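Side-chain contacts in probable tRNA pseudouridine synthase D (Methanosarcina mazei, PDB 1Z2Z), which probably converts uridine-13 of transfer RNAs to pseudouridine, as a member of the TruD family of pseudouridine synthases: residues Q173-G176 with V181-L184; S177-T182 with P207-E212; C283-A288 with G354-G359; N293-G298 with A335-P340. All blocks are in the same frame, centred on the assembly; numbering follows the deposited sequence.

Contact 1: Q173-G176 with V181-L184; sequences QRFG and VTHL
Phe175 and Thr182 approach to 5.2 Å between their CA atoms, bringing a type I beta turn, Gln173 to Gly176, against the start of helix 182-191, for which Val181 is the N-cap. One carbonyl oxygen ties the two together. Phe175 O accepts Thr182 N at 3.0 Å, with the donor tilted somewhat from the carbonyl plane, and also Thr182 OG1 at 2.7 Å, which comes from above that plane nearly at right angles to the C=O bond. Both donors lie on the same face of the carbonyl. The hydroxyl reaches it because OG1 sits between the backbone N and the carbonyl carbon (chi1 57°). A valine in place of Thr182 would probably leave Phe175 O with a single grip from this helix start and the turn less firmly fixed. The Phe175 side chain crosses that of His183 at about a right angle; the rings meet obliquely, centroids 5.0 Å apart and planes at 85°. Ser275 and Asn279 of helix 263-287 also touch the Phe175 side chain, which is buried. Arg174 makes a cation-pi contact with Tyr421, and its side chain is about 9 Å from that of Asp86, the predicted nucleophile. Between the two aromatic rings the nearest atoms are Phe175 CD1 and His183 CD2, 3.4 Å apart.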
loop_
_atom_site.group_PDB
_atom_site.type_symbol
_atom_site.label_atom_id
_atom_site.label_comp_id
_atom_site.label_asym_id
_atom_site.label_seq_id
_atom_site.Cartn_x
_atom_site.Cartn_y
_atom_site.Cartn_z
ATOM N N GLN A 173 0.837 6.192 -1.224
ATOM C CA GLN A 173 -0.616 6.136 -1.043
ATOM C C GLN A 173 -1.024 5.606 0.327
ATOM O O GLN A 173 -2.135 5.857 0.788
ATOM C CB GLN A 173 -1.244 5.267 -2.122
ATOM C CG GLN A 173 -1.113 5.860 -3.492
ATOM C CD GLN A 173 -1.773 5.007 -4.550
ATOM O OE1 GLN A 173 -1.363 3.866 -4.783
ATOM N NE2 GLN A 173 -2.809 5.552 -5.198
ATOM N N ARG A 174 -0.111 4.871 0.962
ATOM C CA ARG A 174 -0.337 4.282 2.281
ATOM C C ARG A 174 -0.364 5.354 3.375
ATOM O O ARG A 174 -0.898 5.129 4.459
ATOM C CB ARG A 174 0.771 3.269 2.615
ATOM C CG ARG A 174 1.042 2.165 1.581
ATOM C CD ARG A 174 0.020 1.032 1.616
ATOM N NE ARG A 174 -1.280 1.455 1.103
ATOM C CZ ARG A 174 -1.545 1.703 -0.181
ATOM N NH1 ARG A 174 -0.599 1.567 -1.105
ATOM N NH2 ARG A 174 -2.761 2.092 -0.543
ATOM N N PHE A 175 0.211 6.518 3.094
ATOM C CA PHE A 175 0.253 7.596 4.083
ATOM C C PHE A 175 -0.940 8.536 3.982
ATOM O O PHE A 175 -0.972 9.594 4.614
ATOM C CB PHE A 175 1.554 8.385 3.934
ATOM C CG PHE A 175 2.777 7.564 4.186
ATOM C CD1 PHE A 175 3.321 7.478 5.463
ATOM C CD2 PHE A 175 3.372 6.842 3.153
ATOM C CE1 PHE A 175 4.435 6.686 5.705
ATOM C CE2 PHE A 175 4.490 6.044 3.382
ATOM C CZ PHE A 175 5.023 5.967 4.658
ATOM N N GLY A 176 -1.924 8.138 3.192
ATOM C CA GLY A 176 -3.098 8.967 3.022
ATOM C C GLY A 176 -3.844 8.676 1.736
ATOM O O GLY A 176 -3.240 8.415 0.687
ATOM N N VAL A 181 -0.985 12.572 4.846
ATOM C CA VAL A 181 -0.669 13.333 6.050
ATOM C C VAL A 181 -0.609 12.470 7.308
ATOM O O VAL A 181 -0.229 12.941 8.380
ATOM C CB VAL A 181 -1.708 14.446 6.288
ATOM C CG1 VAL A 181 -1.467 15.586 5.345
ATOM C CG2 VAL A 181 -3.099 13.891 6.096
ATOM N N THR A 182 -0.984 11.206 7.184
ATOM C CA THR A 182 -0.969 10.330 8.341
ATOM C C THR A 182 0.346 10.463 9.109
ATOM O O THR A 182 0.356 10.971 10.232
ATOM C CB THR A 182 -1.214 8.881 7.916
ATOM O OG1 THR A 182 -0.235 8.482 6.948
ATOM C CG2 THR A 182 -2.596 8.764 7.298
ATOM N N HIS A 183 1.446 10.042 8.488
ATOM C CA HIS A 183 2.774 10.119 9.094
ATOM C C HIS A 183 3.073 11.504 9.640
ATOM O O HIS A 183 3.785 11.653 10.632
ATOM C CB HIS A 183 3.854 9.725 8.074
ATOM C CG HIS A 183 4.010 10.690 6.933
ATOM N ND1 HIS A 183 5.022 11.624 6.882
ATOM C CD2 HIS A 183 3.320 10.821 5.776
ATOM C CE1 HIS A 183 4.954 12.285 5.739
ATOM N NE2 HIS A 183 3.930 11.817 5.049
ATOM N N LEU A 184 2.528 12.520 8.990
ATOM C CA LEU A 184 2.748 13.888 9.433
ATOM C C LEU A 184 1.998 14.146 10.728
ATOM O O LEU A 184 2.409 14.972 11.537
ATOM C CB LEU A 184 2.277 14.869 8.359
ATOM C CG LEU A 184 2.996 14.775 7.007
ATOM C CD1 LEU A 184 2.270 15.640 5.990
ATOM C CD2 LEU A 184 4.445 15.215 7.161
#

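Contact 2: S177-T182 with P207-E212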
loop_
_atom_site.group_PDB
_atom_site.type_symbol
_atom_site.label_atom_id
_atom_site.label_comp_id
_atom_site.label_asym_id
_atom_site.label_seq_id
_atom_site.Cartn_x
_atom_site.Cartn_y
_atom_site.Cartn_z
ATOM N N SER A 177 -5.173 8.718 1.829
ATOM C CA SER A 177 -6.053 8.466 0.688
ATOM C C SER A 177 -5.673 9.362 -0.489
ATOM O O SER A 177 -5.042 8.910 -1.447
ATOM C CB SER A 177 -7.514 8.718 1.085
ATOM O OG SER A 177 -7.943 7.793 2.071
ATOM N N VAL A 178 -6.057 10.634 -0.400
ATOM C CA VAL A 178 -5.773 11.623 -1.443
ATOM C C VAL A 178 -4.717 12.593 -0.938
ATOM O O VAL A 178 -4.051 13.292 -1.709
ATOM C CB VAL A 178 -7.042 12.446 -1.803
ATOM C CG1 VAL A 178 -7.541 13.210 -0.568
ATOM C CG2 VAL A 178 -6.728 13.418 -2.936
ATOM N N ARG A 179 -4.586 12.636 0.378
ATOM C CA ARG A 179 -3.634 13.521 1.014
ATOM C C ARG A 179 -2.813 12.717 2.010
ATOM O O ARG A 179 -3.332 12.267 3.033
ATOM C CB ARG A 179 -4.393 14.633 1.720
ATOM C CG ARG A 179 -3.521 15.646 2.378
ATOM C CD ARG A 179 -4.393 16.626 3.107
ATOM N NE ARG A 179 -5.182 15.947 4.125
ATOM C CZ ARG A 179 -5.979 16.565 4.986
ATOM N NH1 ARG A 179 -6.098 17.883 4.944
ATOM N NH2 ARG A 179 -6.639 15.864 5.902
ATOM N N PRO A 180 -1.521 12.505 1.711
ATOM C CA PRO A 180 -0.626 11.744 2.591
ATOM C C PRO A 180 -0.173 12.563 3.794
ATOM O O PRO A 180 0.893 13.167 3.771
ATOM C CB PRO A 180 0.531 11.387 1.664
ATOM C CG PRO A 180 0.619 12.597 0.782
ATOM C CD PRO A 180 -0.838 12.865 0.454
ATOM N N VAL A 181 -0.985 12.572 4.846
ATOM C CA VAL A 181 -0.669 13.333 6.050
ATOM C C VAL A 181 -0.609 12.470 7.308
ATOM O O VAL A 181 -0.229 12.941 8.380
ATOM C CB VAL A 181 -1.708 14.446 6.288
ATOM C CG1 VAL A 181 -1.467 15.586 5.345
ATOM C CG2 VAL A 181 -3.099 13.891 6.096
ATOM N N THR A 182 -0.984 11.206 7.184
ATOM C CA THR A 182 -0.969 10.330 8.341
ATOM C C THR A 182 0.346 10.463 9.109
ATOM O O THR A 182 0.356 10.971 10.232
ATOM C CB THR A 182 -1.214 8.881 7.916
ATOM O OG1 THR A 182 -0.235 8.482 6.948
ATOM C CG2 THR A 182 -2.596 8.764 7.298
ATOM N N PRO A 207 -1.688 19.703 -3.211
ATOM C CA PRO A 207 -1.815 19.968 -4.646
ATOM C C PRO A 207 -2.626 18.936 -5.414
ATOM O O PRO A 207 -2.821 19.071 -6.618
ATOM C CB PRO A 207 -0.362 20.026 -5.110
ATOM C CG PRO A 207 0.295 19.024 -4.229
ATOM C CD PRO A 207 -0.293 19.360 -2.874
ATOM N N GLU A 208 -3.099 17.909 -4.719
ATOM C CA GLU A 208 -3.886 16.857 -5.349
ATOM C C GLU A 208 -5.373 17.191 -5.289
ATOM O O GLU A 208 -6.144 16.825 -6.174
ATOM C CB GLU A 208 -3.658 15.532 -4.626
ATOM C CG GLU A 208 -4.280 14.350 -5.328
ATOM C CD GLU A 208 -3.333 13.747 -6.329
ATOM O OE1 GLU A 208 -2.644 14.528 -7.022
ATOM O OE2 GLU A 208 -3.276 12.498 -6.423
ATOM N N GLU A 209 -5.767 17.885 -4.229
ATOM C CA GLU A 209 -7.159 18.250 -4.018
ATOM C C GLU A 209 -7.573 19.403 -4.916
ATOM O O GLU A 209 -6.728 20.151 -5.407
ATOM C CB GLU A 209 -7.370 18.657 -2.559
ATOM C CG GLU A 209 -6.836 17.667 -1.538
ATOM C CD GLU A 209 -6.974 18.189 -0.127
ATOM O OE1 GLU A 209 -8.124 18.410 0.311
ATOM O OE2 GLU A 209 -5.937 18.386 0.540
ATOM N N PRO A 210 -8.889 19.561 -5.147
ATOM C CA PRO A 210 -9.392 20.648 -5.990
ATOM C C PRO A 210 -9.114 21.986 -5.318
ATOM O O PRO A 210 -9.236 22.102 -4.102
ATOM C CB PRO A 210 -10.884 20.341 -6.085
ATOM C CG PRO A 210 -11.166 19.674 -4.787
ATOM C CD PRO A 210 -10.004 18.726 -4.666
ATOM N N GLU A 211 -8.751 22.989 -6.112
ATOM C CA GLU A 211 -8.436 24.305 -5.577
ATOM C C GLU A 211 -9.561 24.869 -4.723
ATOM O O GLU A 211 -9.393 25.898 -4.065
ATOM C CB GLU A 211 -8.105 25.282 -6.712
ATOM C CG GLU A 211 -9.284 25.650 -7.603
ATOM C CD GLU A 211 -9.669 27.124 -7.497
ATOM O OE1 GLU A 211 -10.621 27.545 -8.192
ATOM O OE2 GLU A 211 -9.019 27.861 -6.718
ATOM N N GLU A 212 -10.706 24.194 -4.726
ATOM C CA GLU A 212 -11.848 24.651 -3.942
ATOM C C GLU A 212 -11.716 24.163 -2.503
ATOM O O GLU A 212 -11.640 24.967 -1.573
ATOM C CB GLU A 212 -13.149 24.147 -4.573
ATOM C CG GLU A 212 -14.183 25.255 -4.792
ATOM C CD GLU A 212 -13.681 26.383 -5.697
ATOM O OE1 GLU A 212 -13.592 26.176 -6.932
ATOM O OE2 GLU A 212 -13.369 27.476 -5.165
#
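Val178 crosses Glu208 at a slant, and Arg179 meets Glu209 in the same way, where two loops of the TruD fold come together. The first loop contains an inverse gamma turn centred on Pro180 and leads into helix 182-191; the second connects helix 194-202 to helix 213-223. The closest CA atoms, those of Val178 and Glu208, are 6.8 Å apart, and no hydrogen bond joins the two segments. Val178 turns its CG2 methyl to the aliphatic part of Glu208, where it lies 3.5 Å from CG. Glu208 CB, for its part, comes to 3.7 Å from Val178 O. The glutamate chain leaves with CG anti to the backbone N and bends at chi2 (89°), so that its methylenes, rather than its carboxylate, do the touching. In the second pair the planes of the Arg179 guanidinium and the Glu209 carboxylate stand 85° apart. Glu209 OE2 lies well out of the guanidinium plane, with no N-H aimed at it, and any attraction is probably one of charge alone. Each polar end is committed to other partners. Arg179 NH2 donates to Tyr201 O and NH1 to Glu204 O, around the end of helix 194-202, whereas Glu209 OE1 pairs with Arg217 NE and OE2 accepts from Phe206 N. Across the contact, Glu209 OE2 therefore meets the aliphatic part of Arg179, 3.5 Å from Arg179 CD and 4.4 Å from Arg179 NE.

Contact 3: C283-A288 with G354-G359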
loop_
_atom_site.group_PDB
_atom_site.type_symbol
_atom_site.label_atom_id
_atom_site.label_comp_id
_atom_site.label_asym_id
_atom_site.label_seq_id
_atom_site.Cartn_x
_atom_site.Cartn_y
_atom_site.Cartn_z
ATOM N N CYS A 283 16.190 1.959 3.779
ATOM C CA CYS A 283 17.089 2.639 2.847
ATOM C C CYS A 283 18.503 2.635 3.379
ATOM O O CYS A 283 19.434 2.160 2.725
ATOM C CB CYS A 283 16.647 4.093 2.661
ATOM S SG CYS A 283 15.100 4.327 1.772
ATOM N N ARG A 284 18.648 3.198 4.573
ATOM C CA ARG A 284 19.937 3.278 5.241
ATOM C C ARG A 284 20.592 1.901 5.160
ATOM O O ARG A 284 21.783 1.788 4.892
ATOM C CB ARG A 284 19.734 3.691 6.699
ATOM C CG ARG A 284 20.801 4.613 7.229
ATOM C CD ARG A 284 20.804 5.939 6.484
ATOM N NE ARG A 284 19.724 6.834 6.893
ATOM C CZ ARG A 284 19.400 7.954 6.246
ATOM N NH1 ARG A 284 20.073 8.307 5.156
ATOM N NH2 ARG A 284 18.412 8.726 6.685
ATOM N N ARG A 285 19.808 0.850 5.369
ATOM C CA ARG A 285 20.357 -0.494 5.305
ATOM C C ARG A 285 20.763 -0.866 3.886
ATOM O O ARG A 285 21.709 -1.628 3.689
ATOM C CB ARG A 285 19.355 -1.510 5.844
ATOM C CG ARG A 285 19.890 -2.932 5.897
ATOM C CD ARG A 285 19.108 -3.740 6.914
ATOM N NE ARG A 285 19.599 -5.105 7.061
ATOM C CZ ARG A 285 19.650 -5.988 6.072
ATOM N NH1 ARG A 285 20.108 -7.211 6.304
ATOM N NH2 ARG A 285 19.245 -5.649 4.856
ATOM N N ILE A 286 20.041 -0.344 2.898
ATOM C CA ILE A 286 20.365 -0.615 1.501
ATOM C C ILE A 286 21.628 0.173 1.162
ATOM O O ILE A 286 22.390 -0.209 0.275
ATOM C CB ILE A 286 19.226 -0.181 0.537
ATOM C CG1 ILE A 286 17.999 -1.075 0.746
ATOM C CG2 ILE A 286 19.700 -0.274 -0.915
ATOM C CD1 ILE A 286 16.756 -0.653 -0.037
ATOM N N GLU A 287 21.839 1.279 1.867
ATOM C CA GLU A 287 23.026 2.080 1.633
ATOM C C GLU A 287 24.218 1.418 2.297
ATOM O O GLU A 287 25.306 1.380 1.732
ATOM C CB GLU A 287 22.857 3.487 2.194
ATOM C CG GLU A 287 21.831 4.320 1.469
ATOM C CD GLU A 287 21.734 5.704 2.052
ATOM O OE1 GLU A 287 21.632 5.820 3.294
ATOM O OE2 GLU A 287 21.755 6.675 1.274
ATOM N N ALA A 288 24.011 0.896 3.501
ATOM C CA ALA A 288 25.084 0.240 4.232
ATOM C C ALA A 288 25.679 -0.923 3.439
ATOM O O ALA A 288 26.744 -1.430 3.789
ATOM C CB ALA A 288 24.575 -0.252 5.579
ATOM N N GLY A 354 21.935 -3.405 13.614
ATOM C CA GLY A 354 21.513 -2.720 14.822
ATOM C C GLY A 354 21.991 -1.283 14.808
ATOM O O GLY A 354 21.317 -0.393 15.327
ATOM N N GLU A 355 23.158 -1.056 14.217
ATOM C CA GLU A 355 23.705 0.285 14.122
ATOM C C GLU A 355 22.842 1.137 13.215
ATOM O O GLU A 355 22.614 2.313 13.488
ATOM C CB GLU A 355 25.124 0.253 13.564
ATOM C CG GLU A 355 26.178 -0.128 14.573
ATOM C CD GLU A 355 27.573 -0.028 14.003
ATOM O OE1 GLU A 355 27.854 -0.727 12.999
ATOM O OE2 GLU A 355 28.392 0.750 14.559
ATOM N N ILE A 356 22.369 0.543 12.129
ATOM C CA ILE A 356 21.528 1.271 11.189
ATOM C C ILE A 356 20.233 1.697 11.857
ATOM O O ILE A 356 19.835 2.861 11.782
ATOM C CB ILE A 356 21.180 0.414 9.967
ATOM C CG1 ILE A 356 22.466 0.021 9.231
ATOM C CG2 ILE A 356 20.218 1.171 9.069
ATOM C CD1 ILE A 356 22.271 -0.932 8.076
ATOM N N GLU A 357 19.584 0.749 12.527
ATOM C CA GLU A 357 18.320 1.019 13.193
ATOM C C GLU A 357 18.489 2.130 14.222
ATOM O O GLU A 357 17.730 3.097 14.238
ATOM C CB GLU A 357 17.790 -0.272 13.839
ATOM C CG GLU A 357 17.720 -1.471 12.873
ATOM C CD GLU A 357 16.896 -2.644 13.404
ATOM O OE1 GLU A 357 16.816 -3.681 12.700
ATOM O OE2 GLU A 357 16.326 -2.525 14.512
ATOM N N ASN A 358 19.499 2.005 15.072
ATOM C CA ASN A 358 19.737 3.025 16.088
ATOM C C ASN A 358 20.197 4.340 15.456
ATOM O O ASN A 358 20.057 5.404 16.048
ATOM C CB ASN A 358 20.762 2.507 17.109
ATOM C CG ASN A 358 20.170 1.450 18.041
ATOM O OD1 ASN A 358 19.366 1.766 18.924
ATOM N ND2 ASN A 358 20.550 0.190 17.836
ATOM N N GLY A 359 20.727 4.264 14.242
ATOM C CA GLY A 359 21.173 5.468 13.570
ATOM C C GLY A 359 20.038 6.241 12.915
ATOM O O GLY A 359 20.207 7.396 12.513
#
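Gly354 O is gripped twice by Asn358, in the helix that sends Ile356 against Arg284, Arg285 and Ala288. Asn358 N gives the ordinary helical bond at 3.0 Å, and Asn358 ND2 adds a side-chain bond at 2.7 Å that comes from above the carbonyl plane. The two donors approach from opposite faces of that plane, which ties the amide back onto its own helix. Across the contact the meeting is for the most part through carbon atoms, no hydrogen bond is made, and Ile356 carries it. Its two branches divide the work: CG2, anti to the backbone N, rests 3.5 Å from Arg284 CB, while CD1, at the end of the other branch, reaches Arg285 CA at 3.4 Å and Ala288 CB at 3.5 Å. The Arg285 side chain crosses that of Ile356 at about a right angle, and Ile356 CD1 also meets Arg285 CB, 3.7 Å away, before the arginine runs on in an extended chain. The charged ends of both arginines are turned to other groups. Arg285 NH1 forms a salt bridge with Asp299 and NH2 bonds Pro291 O, which anchors the loop following helix 263-287. Arg284 bends at chi2 and chi3, and its NH2 forms a salt bridge with Glu363, at the end of helix 352-363; its NH1 adds a weak one to Glu287. The whole is a helix-helix packing within the TruD family region, in which Ile356 of helix 352-363 lies against the C-terminal end of helix 263-287.

Contact 4: N293-G298 with A335-P340; sequences NRAVEG and AFITAP
Ala295 and Ile337 come closest along the two backbones, with CA atoms 6.6 Å apart, where an irregular loop runs past the short strand 336-337 without a hydrogen bond between them. The contact is carried by Ile337, whose CB points toward the loop. With CG1 anti to the carbonyl carbon (chi1 -62°) and chi2 at -55°, CD1 is carried to the Ala295 methyl, 3.5 Å from CB. Ala295 CA lies nearly as close to that CD1, at 3.6 Å, which means that the methyl rests against the root of the alanine as well as its end. One bond back, Ile337 CG1 faces the backbone of Arg294, 3.8 Å from Arg294 O. Replacing Ile337 by an alanine would probably open a gap beside Ala295 and leave its methyl without the apolar partner it has on the strand. Leu330 of helix 323-330 touches both Ala295 and Ile337, adding to the apolar contact. The CB of Arg294 points away from the strand, and its side chain touches Asn327 of the same helix. Strand 336-337 pairs antiparallel with strand 301-302, whose Val301 also meets Ile337, while Arg285 of helix 263-287 packs against Ile337 too.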
loop_
_atom_site.group_PDB
_atom_site.type_symbol
_atom_site.label_atom_id
_atom_site.label_comp_id
_atom_site.label_asym_id
_atom_site.label_seq_id
_atom_site.Cartn_x
_atom_site.Cartn_y
_atom_site.Cartn_z
ATOM N N ASN A 293 18.165 -10.050 1.322
ATOM C CA ASN A 293 17.925 -11.487 1.350
ATOM C C ASN A 293 19.078 -12.296 1.967
ATOM O O ASN A 293 19.233 -13.487 1.688
ATOM C CB ASN A 293 17.621 -12.002 -0.056
ATOM C CG ASN A 293 18.689 -11.642 -1.042
ATOM O OD1 ASN A 293 18.663 -12.079 -2.184
ATOM N ND2 ASN A 293 19.642 -10.831 -0.606
ATOM N N ARG A 294 19.884 -11.642 2.799
ATOM C CA ARG A 294 21.003 -12.289 3.481
ATOM C C ARG A 294 21.086 -11.795 4.921
ATOM O O ARG A 294 20.975 -10.595 5.194
ATOM C CB ARG A 294 22.330 -12.013 2.762
ATOM C CG ARG A 294 22.527 -12.847 1.510
ATOM C CD ARG A 294 23.840 -12.531 0.814
ATOM N NE ARG A 294 23.930 -13.216 -0.476
ATOM C CZ ARG A 294 24.818 -12.930 -1.428
ATOM N NH1 ARG A 294 25.709 -11.963 -1.247
ATOM N NH2 ARG A 294 24.811 -13.611 -2.568
ATOM N N ALA A 295 21.275 -12.723 5.848
ATOM C CA ALA A 295 21.349 -12.355 7.254
ATOM C C ALA A 295 22.783 -12.121 7.736
ATOM O O ALA A 295 23.738 -12.637 7.157
ATOM C CB ALA A 295 20.671 -13.436 8.102
ATOM N N VAL A 296 22.925 -11.328 8.795
ATOM C CA VAL A 296 24.230 -11.034 9.385
ATOM C C VAL A 296 24.138 -11.203 10.897
ATOM O O VAL A 296 23.172 -11.767 11.407
ATOM C CB VAL A 296 24.696 -9.590 9.091
ATOM C CG1 VAL A 296 24.812 -9.382 7.599
ATOM C CG2 VAL A 296 23.735 -8.587 9.712
ATOM N N GLU A 297 25.131 -10.715 11.625
ATOM C CA GLU A 297 25.084 -10.862 13.069
ATOM C C GLU A 297 24.041 -9.945 13.698
ATOM O O GLU A 297 24.081 -8.727 13.524
ATOM C CB GLU A 297 26.459 -10.590 13.681
ATOM C CG GLU A 297 27.514 -11.626 13.329
ATOM C CD GLU A 297 28.845 -11.334 13.986
ATOM O OE1 GLU A 297 29.777 -12.154 13.840
ATOM O OE2 GLU A 297 28.958 -10.280 14.649
ATOM N N GLY A 298 23.106 -10.545 14.429
ATOM C CA GLY A 298 22.061 -9.781 15.086
ATOM C C GLY A 298 21.147 -9.068 14.113
ATOM O O GLY A 298 20.756 -7.930 14.356
ATOM N N ALA A 335 12.332 -18.010 6.340
ATOM C CA ALA A 335 12.730 -16.892 7.193
ATOM C C ALA A 335 12.856 -15.642 6.318
ATOM O O ALA A 335 12.995 -15.741 5.093
ATOM C CB ALA A 335 14.058 -17.194 7.884
ATOM N N PHE A 336 12.801 -14.473 6.951
ATOM C CA PHE A 336 12.881 -13.195 6.244
ATOM C C PHE A 336 13.539 -12.158 7.148
ATOM O O PHE A 336 13.214 -12.081 8.331
ATOM C CB PHE A 336 11.469 -12.677 5.877
ATOM C CG PHE A 336 10.525 -13.746 5.390
ATOM C CD1 PHE A 336 9.868 -14.582 6.292
ATOM C CD2 PHE A 336 10.337 -13.954 4.027
ATOM C CE1 PHE A 336 9.053 -15.614 5.840
ATOM C CE2 PHE A 336 9.523 -14.982 3.569
ATOM C CZ PHE A 336 8.880 -15.813 4.476
ATOM N N ILE A 337 14.453 -11.361 6.596
ATOM C CA ILE A 337 15.112 -10.313 7.378
ATOM C C ILE A 337 14.027 -9.272 7.632
ATOM O O ILE A 337 13.295 -8.923 6.717
ATOM C CB ILE A 337 16.286 -9.656 6.581
ATOM C CG1 ILE A 337 17.359 -10.698 6.248
ATOM C CG2 ILE A 337 16.894 -8.515 7.377
ATOM C CD1 ILE A 337 17.902 -11.440 7.460
ATOM N N THR A 338 13.901 -8.781 8.856
ATOM C CA THR A 338 12.864 -7.801 9.126
ATOM C C THR A 338 13.463 -6.481 9.569
ATOM O O THR A 338 14.640 -6.410 9.923
ATOM C CB THR A 338 11.902 -8.293 10.217
ATOM O OG1 THR A 338 12.524 -8.156 11.498
ATOM C CG2 THR A 338 11.564 -9.757 9.990
ATOM N N ALA A 339 12.645 -5.435 9.536
ATOM C CA ALA A 339 13.061 -4.098 9.939
ATOM C C ALA A 339 12.084 -3.659 11.007
ATOM O O ALA A 339 10.944 -4.102 11.032
ATOM C CB ALA A 339 13.008 -3.158 8.759
ATOM N N PRO A 340 12.504 -2.760 11.886
ATOM C CA PRO A 340 11.639 -2.288 12.963
ATOM C C PRO A 340 10.592 -1.243 12.659
ATOM O O PRO A 340 10.820 -0.311 11.896
ATOM C CB PRO A 340 12.630 -1.777 13.991
ATOM C CG PRO A 340 13.681 -1.169 13.128
ATOM C CD PRO A 340 13.866 -2.227 12.038
#

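In the fold
Along the chain contact 1 comes first, contact 2 opens in the loop between the segments of contact 1, and contacts 3 and 4 follow, with both segments of contact 4 between those of contact 3. Contacts 1 and 2 share Val181 and Thr182, their centres 10 Å apart; contacts 3 and 4 have centres 12 Å apart and touch through Arg285 and Ile337. Centres of contacts 2 and 4 are about 36 Å apart, on opposite sides of the chain's centre. Helix 263-287 relates the two pairs: Ser275 and Asn279 touch Phe175 of contact 1, and further along Arg284 and Arg285 belong to contact 3. Contact 1 lies near the predicted nucleophile; the others lie away from it.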